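PDB 1T6S: segregation and condensation protein B from Chlorobium tepidum TLS, which probably takes part in chromosome partitioning during cell division, as the winged-helix ScpB partner of the SMC segregation and condensation complex. Local coordinates for residues G112-Q115 against Q116-A120; T152-V155 against F156-L159. All coordinates share one frame; numbering follows the deposited sequence.

Interaction 1: residues G112-Q115 against Q116-A120; sequences GEIQ and QIRGA. With NO3 (nitrate ion), chain G.
Arg118 and Ile114, one helical turn apart, lie side by side and point the same way. Followed outward, CB of Arg118 sits 3.4 Å from Ile114 O, and CG stays close to the same oxygen. CD then reaches the branch methyl of Ile114, with CD of Arg118 and CG2 of Ile114 3.8 Å apart. That methyl stands anti to its own backbone N (CG1 takes chi1 -70°), which places it where CD of Arg118 can touch it. The arginine chain bends at chi3 (73°), taking the guanidinium off the line of the methylenes; its NH2 forms a long, weak ion pair with Glu98. Arginine suits the spot because its CD packs on a buried isoleucine, its side chain also touches Val99 and Val102 of helix 87-106, and its charged end can still reach Glu98 of the same helix.

Beneath these side chains run ordinary helical bonds: Gln116 N to Gly112 O, Ile117 N to Glu113 O (3.1 Å), and Arg118 N to Ile114 O (3.0 Å). At the exit, Gly119 N is hydrogen-bonded to Gln115 O, though the modelled length is too short to trust, and Gly119 leaves helical geometry with positive phi (72°), a conformation glycine adopts without strain from a side chain. CG of Gln116 lies 3.1 Å from Gly112 O. At the other end, Gly112 N gives a hydrogen bond of 2.8 Å to O2 of a nitrate ion, probably from the crystallisation liquor; an amide in the first turn can bind an anion in this way. On this short helix of a winged-helix domain, then, Ile114 and the aliphatic part of Arg118 pack together while the arginine's charged end stays near Glu98, and one side chain serves both a greasy and a polar contact with helix 87-106.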
ATOM      1  N   GLY A 112       2.993 -10.253 -19.668  1.00 33.16           N
ATOM      2  CA  GLY A 112       3.530  -9.789 -20.934  1.00 32.08           C
ATOM      3  C   GLY A 112       3.109  -8.361 -21.223  1.00 34.07           C
ATOM      4  O   GLY A 112       3.911  -7.534 -21.660  1.00 34.70           O
ATOM      5  N   GLU A 113       1.836  -8.073 -20.974  1.00 29.42           N
ATOM      6  CA  GLU A 113       1.296  -6.753 -21.199  1.00 29.98           C
ATOM      7  C   GLU A 113       1.930  -5.722 -20.263  1.00 28.83           C
ATOM      8  O   GLU A 113       2.294  -4.628 -20.693  1.00 27.56           O
ATOM      9  CB  GLU A 113      -0.233  -6.786 -21.040  1.00 36.05           C
ATOM     10  CG  GLU A 113      -0.945  -7.415 -22.254  1.00 38.38           C
ATOM     11  CD  GLU A 113      -2.424  -7.715 -22.024  1.00 39.66           C
ATOM     12  OE1 GLU A 113      -3.149  -7.895 -23.023  1.00 43.94           O
ATOM     13  OE2 GLU A 113      -2.869  -7.785 -20.863  1.00 38.69           O
ATOM     14  N   ILE A 114       2.089  -6.078 -18.991  1.00 28.51           N
ATOM     15  CA  ILE A 114       2.692  -5.157 -18.024  1.00 29.61           C
ATOM     16  C   ILE A 114       4.106  -4.815 -18.490  1.00 32.19           C
ATOM     17  O   ILE A 114       4.539  -3.656 -18.445  1.00 30.14           O
ATOM     18  CB  ILE A 114       2.760  -5.793 -16.607  1.00 31.22           C
ATOM     19  CG1 ILE A 114       1.340  -5.918 -16.024  1.00 26.49           C
ATOM     20  CG2 ILE A 114       3.667  -4.933 -15.693  1.00 29.66           C
ATOM     21  CD1 ILE A 114       1.229  -6.872 -14.852  1.00 27.36           C
ATOM     22  N   GLN A 115       4.823  -5.835 -18.942  1.00 39.76           N
ATOM     23  CA  GLN A 115       6.183  -5.642 -19.439  1.00 42.80           C
ATOM     24  C   GLN A 115       6.211  -4.635 -20.597  1.00 43.13           C
ATOM     25  O   GLN A 115       7.022  -3.701 -20.598  1.00 42.67           O
ATOM     26  CB  GLN A 115       6.768  -6.983 -19.876  1.00 45.78           C
ATOM     27  CG  GLN A 115       8.151  -6.881 -20.478  1.00 51.61           C
ATOM     28  CD  GLN A 115       8.714  -8.238 -20.836  1.00 52.62           C
ATOM     29  OE1 GLN A 115       8.081  -9.017 -21.559  1.00 55.05           O
ATOM     30  NE2 GLN A 115       9.909  -8.533 -20.333  1.00 54.78           N
ATOM     31  N   GLN A 116       5.320  -4.817 -21.568  1.00 38.56           N
ATOM     32  CA  GLN A 116       5.231  -3.921 -22.722  1.00 40.70           C
ATOM     33  C   GLN A 116       5.032  -2.455 -22.297  1.00 40.38           C
ATOM     34  O   GLN A 116       5.724  -1.555 -22.773  1.00 38.33           O
ATOM     35  CB  GLN A 116       4.056  -4.329 -23.623  1.00 62.71           C
ATOM     36  CG  GLN A 116       4.159  -5.723 -24.213  1.00 69.63           C
ATOM     37  CD  GLN A 116       5.177  -5.803 -25.336  1.00 72.72           C
ATOM     38  OE1 GLN A 116       5.611  -6.897 -25.726  1.00 74.96           O
ATOM     39  NE2 GLN A 116       5.560  -4.642 -25.871  1.00 73.35           N
ATOM     40  N   ILE A 117       4.069  -2.228 -21.409  1.00 36.70           N
ATOM     41  CA  ILE A 117       3.753  -0.895 -20.912  1.00 37.56           C
ATOM     42  C   ILE A 117       4.925  -0.242 -20.158  1.00 37.95           C
ATOM     43  O   ILE A 117       5.210   0.940 -20.354  1.00 37.96           O
ATOM     44  CB  ILE A 117       2.491  -0.950 -19.985  1.00 40.64           C
ATOM     45  CG1 ILE A 117       1.262  -1.371 -20.804  1.00 42.20           C
ATOM     46  CG2 ILE A 117       2.238   0.396 -19.337  1.00 42.86           C
ATOM     47  CD1 ILE A 117       0.113  -1.895 -19.976  1.00 40.64           C
ATOM     48  N   ARG A 118       5.596  -1.019 -19.316  1.00 35.83           N
ATOM     49  CA  ARG A 118       6.726  -0.557 -18.515  1.00 37.42           C
ATOM     50  C   ARG A 118       8.074  -0.569 -19.244  1.00 39.37           C
ATOM     51  O   ARG A 118       8.871   0.352 -19.096  1.00 37.83           O
ATOM     52  CB  ARG A 118       6.892  -1.439 -17.274  1.00 39.86           C
ATOM     53  CG  ARG A 118       5.865  -1.242 -16.178  1.00 40.89           C
ATOM     54  CD  ARG A 118       6.194  -2.131 -14.989  1.00 42.50           C
ATOM     55  NE  ARG A 118       7.353  -1.680 -14.208  1.00 42.75           N
ATOM     56  CZ  ARG A 118       8.248  -2.505 -13.667  1.00 42.50           C
ATOM     57  NH1 ARG A 118       8.127  -3.814 -13.845  1.00 42.48           N
ATOM     58  NH2 ARG A 118       9.227  -2.031 -12.902  1.00 43.32           N
ATOM     59  N   GLY A 119       8.320  -1.637 -20.000  1.00 51.17           N
ATOM     60  CA  GLY A 119       9.578  -1.802 -20.699  1.00 52.76           C
ATOM     61  C   GLY A 119      10.599  -2.113 -19.622  1.00 55.00           C
ATOM     62  O   GLY A 119      11.568  -1.371 -19.455  1.00 54.07           O
ATOM     63  N   ALA A 120      10.374  -3.207 -18.891  1.00 62.24           N
ATOM     64  CA  ALA A 120      11.232  -3.619 -17.778  1.00 64.47           C
ATOM     65  C   ALA A 120      12.269  -4.695 -18.089  1.00 65.95           C
ATOM     66  O   ALA A 120      12.778  -4.774 -19.204  1.00 67.71           O
ATOM     67  CB  ALA A 120      10.359  -4.073 -16.615  1.00 65.82           C
TER
HETATM   68  N   NO3 G 406       2.271 -13.922 -19.980  1.00 42.81           N
HETATM   69  O1  NO3 G 406       2.334 -14.478 -18.841  1.00 42.67           O
HETATM   70  O2  NO3 G 406       1.889 -12.801 -20.025  1.00 39.31           O
HETATM   71  O3  NO3 G 406       2.604 -14.574 -20.947  1.00 43.13           O

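Interaction 2: residues T152-V155 against F156-L159; sequences TTEV and FLDL. With NO3 (nitrate ion), chain N.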
ATOM      1  N   THR A 152      -6.466  -5.757  -9.112  1.00 30.41           N
ATOM      2  CA  THR A 152      -6.241  -5.410  -7.715  1.00 31.36           C
ATOM      3  C   THR A 152      -7.287  -6.126  -6.848  1.00 34.11           C
ATOM      4  O   THR A 152      -8.280  -6.630  -7.367  1.00 34.71           O
ATOM      5  CB  THR A 152      -6.322  -3.864  -7.491  1.00 30.55           C
ATOM      6  OG1 THR A 152      -7.519  -3.359  -8.091  1.00 27.09           O
ATOM      7  CG2 THR A 152      -5.099  -3.161  -8.110  1.00 29.84           C
ATOM      8  N   THR A 153      -7.068  -6.151  -5.537  1.00 37.72           N
ATOM      9  CA  THR A 153      -7.957  -6.836  -4.594  1.00 40.47           C
ATOM     10  C   THR A 153      -8.678  -5.882  -3.632  1.00 42.93           C
ATOM     11  O   THR A 153      -8.250  -4.740  -3.453  1.00 42.81           O
ATOM     12  CB  THR A 153      -7.157  -7.822  -3.731  1.00 36.00           C
ATOM     13  OG1 THR A 153      -6.180  -7.098  -2.966  1.00 36.48           O
ATOM     14  CG2 THR A 153      -6.442  -8.854  -4.601  1.00 36.35           C
ATOM     15  N   GLU A 154      -9.761  -6.352  -3.002  1.00 39.86           N
ATOM     16  CA  GLU A 154     -10.497  -5.513  -2.045  1.00 39.46           C
ATOM     17  C   GLU A 154      -9.543  -5.249  -0.886  1.00 38.02           C
ATOM     18  O   GLU A 154      -9.672  -4.263  -0.157  1.00 39.23           O
ATOM     19  CB  GLU A 154     -11.763  -6.219  -1.520  1.00 49.54           C
ATOM     20  CG  GLU A 154     -12.820  -5.248  -0.962  1.00 49.06           C
ATOM     21  CD  GLU A 154     -13.441  -4.410  -2.064  1.00 53.47           C
ATOM     22  OE1 GLU A 154     -13.936  -3.298  -1.785  1.00 55.95           O
ATOM     23  OE2 GLU A 154     -13.441  -4.864  -3.230  1.00 58.12           O
ATOM     24  N   VAL A 155      -8.579  -6.147  -0.728  1.00 37.30           N
ATOM     25  CA  VAL A 155      -7.570  -6.014   0.302  1.00 37.03           C
ATOM     26  C   VAL A 155      -6.759  -4.748   0.009  1.00 36.97           C
ATOM     27  O   VAL A 155      -6.452  -3.961   0.913  1.00 35.88           O
ATOM     28  CB  VAL A 155      -6.629  -7.211   0.299  1.00 44.35           C
ATOM     29  CG1 VAL A 155      -5.592  -7.058   1.417  1.00 43.84           C
ATOM     30  CG2 VAL A 155      -7.429  -8.499   0.467  1.00 46.28           C
ATOM     31  N   PHE A 156      -6.404  -4.564  -1.262  1.00 33.05           N
ATOM     32  CA  PHE A 156      -5.655  -3.377  -1.681  1.00 31.80           C
ATOM     33  C   PHE A 156      -6.524  -2.135  -1.483  1.00 30.39           C
ATOM     34  O   PHE A 156      -6.088  -1.146  -0.901  1.00 31.06           O
ATOM     35  CB  PHE A 156      -5.262  -3.444  -3.169  1.00 31.31           C
ATOM     36  CG  PHE A 156      -4.924  -2.093  -3.761  1.00 30.48           C
ATOM     37  CD1 PHE A 156      -3.761  -1.422  -3.387  1.00 30.90           C
ATOM     38  CD2 PHE A 156      -5.789  -1.477  -4.658  1.00 28.83           C
ATOM     39  CE1 PHE A 156      -3.467  -0.146  -3.908  1.00 33.67           C
ATOM     40  CE2 PHE A 156      -5.513  -0.212  -5.181  1.00 30.32           C
ATOM     41  CZ  PHE A 156      -4.348   0.456  -4.807  1.00 30.08           C
ATOM     42  N   LEU A 157      -7.754  -2.189  -1.978  1.00 31.80           N
ATOM     43  CA  LEU A 157      -8.646  -1.051  -1.863  1.00 34.23           C
ATOM     44  C   LEU A 157      -8.893  -0.633  -0.418  1.00 36.47           C
ATOM     45  O   LEU A 157      -8.846   0.556  -0.105  1.00 36.16           O
ATOM     46  CB  LEU A 157      -9.970  -1.345  -2.581  1.00 37.16           C
ATOM     47  CG  LEU A 157      -9.858  -1.562  -4.095  1.00 39.01           C
ATOM     48  CD1 LEU A 157     -11.206  -1.943  -4.676  1.00 40.55           C
ATOM     49  CD2 LEU A 157      -9.349  -0.271  -4.767  1.00 37.52           C
ATOM     50  N   ASP A 158      -9.141  -1.605   0.462  1.00 42.27           N
ATOM     51  CA  ASP A 158      -9.394  -1.312   1.879  1.00 44.82           C
ATOM     52  C   ASP A 158      -8.169  -0.678   2.528  1.00 46.48           C
ATOM     53  O   ASP A 158      -8.267   0.320   3.246  1.00 47.69           O
ATOM     54  CB  ASP A 158      -9.760  -2.585   2.653  1.00 42.44           C
ATOM     55  CG  ASP A 158     -11.171  -3.065   2.373  1.00 41.64           C
ATOM     56  OD1 ASP A 158     -11.989  -2.274   1.877  1.00 40.56           O
ATOM     57  OD2 ASP A 158     -11.464  -4.240   2.677  1.00 44.35           O
ATOM     58  N   LEU A 159      -7.009  -1.261   2.268  1.00 44.86           N
ATOM     59  CA  LEU A 159      -5.775  -0.758   2.831  1.00 46.28           C
ATOM     60  C   LEU A 159      -5.527   0.693   2.412  1.00 47.45           C
ATOM     61  O   LEU A 159      -5.211   1.532   3.254  1.00 49.06           O
ATOM     62  CB  LEU A 159      -4.613  -1.657   2.410  1.00 49.22           C
ATOM     63  CG  LEU A 159      -3.341  -1.536   3.238  1.00 51.18           C
ATOM     64  CD1 LEU A 159      -3.675  -1.722   4.728  1.00 51.80           C
ATOM     65  CD2 LEU A 159      -2.327  -2.576   2.780  1.00 51.42           C
TER
HETATM   66  N   NO3 N 401      -8.265  -0.171  -8.431  1.00 40.82           N
HETATM   67  O1  NO3 N 401      -8.743   0.969  -8.270  1.00 39.57           O
HETATM   68  O2  NO3 N 401      -9.022  -1.028  -8.820  1.00 43.05           O
HETATM   69  O3  NO3 N 401      -7.086  -0.335  -8.185  1.00 36.09           O
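Thr153 is the N-cap of helix 154-159, its hydroxyl taking the amide of Phe156 in the first turn, and hydrogen bonds dominate the contact. Its OG1 accepts from Phe156 N at 3.1 Å; chi1 of 62° sets the hydroxyl between backbone N and carbonyl carbon, aimed at that amide. The same oxygen is hydrogen-bonded to Gly133 O, so it joins the helix start to the chain before strand 135-140. Thr153 O takes Leu157 N at 3.0 Å, and Phe156 N weakly as well. Bonds from Asp158 N to Glu154 O (2.8 Å) and from Leu159 N to Val155 O carry the helix on.

Among nonpolar contacts, CB of Thr152 lies 3.7 Å from CD2 of Phe156, oblique to the ring. Threonine suits this place because its CG2 is a methyl beside the ring while its OG1 faces a nitrate ion.

Like charges meet where OE1 of Glu154 and OD1 of Asp158 lie 4.3 Å apart with carboxylate planes 74° apart, probably a mild repulsion, which solvent would weaken.

The nitrate, probably from the liquor, marks a polar site at the subunit boundary: Ser93 and Gln89 of the second subunit bond to it, and Thr152 OG1 is 2.9 Å from its O2.

Helix 154-159 follows strand 148-152 directly; Phe156 lies on Leu100 of helix 87-106 and against Ser93 of the second subunit, while Leu159 meets its own counterpart there.

Overall arrangement
Both interactions belong to the C-terminal part of the chain and come in series: 112-120 closes before 152-159 opens. Their centres are 23 Å apart, and their nearest atoms about 10 Å, so they do not touch. What they share is helix 87-106, which helix 111-118 meets through Val99, Val102, Val103 and His106, and the end of strand 148-152 with helix 154-159 through Leu100 and Ala104. The three-stranded sheet also links them, since strand 109-110, just before interaction 1, pairs with strand 148-152, which leads into interaction 2. Interaction 1 has no partner in the second subunit, whereas interaction 2 lies at the dimer interface.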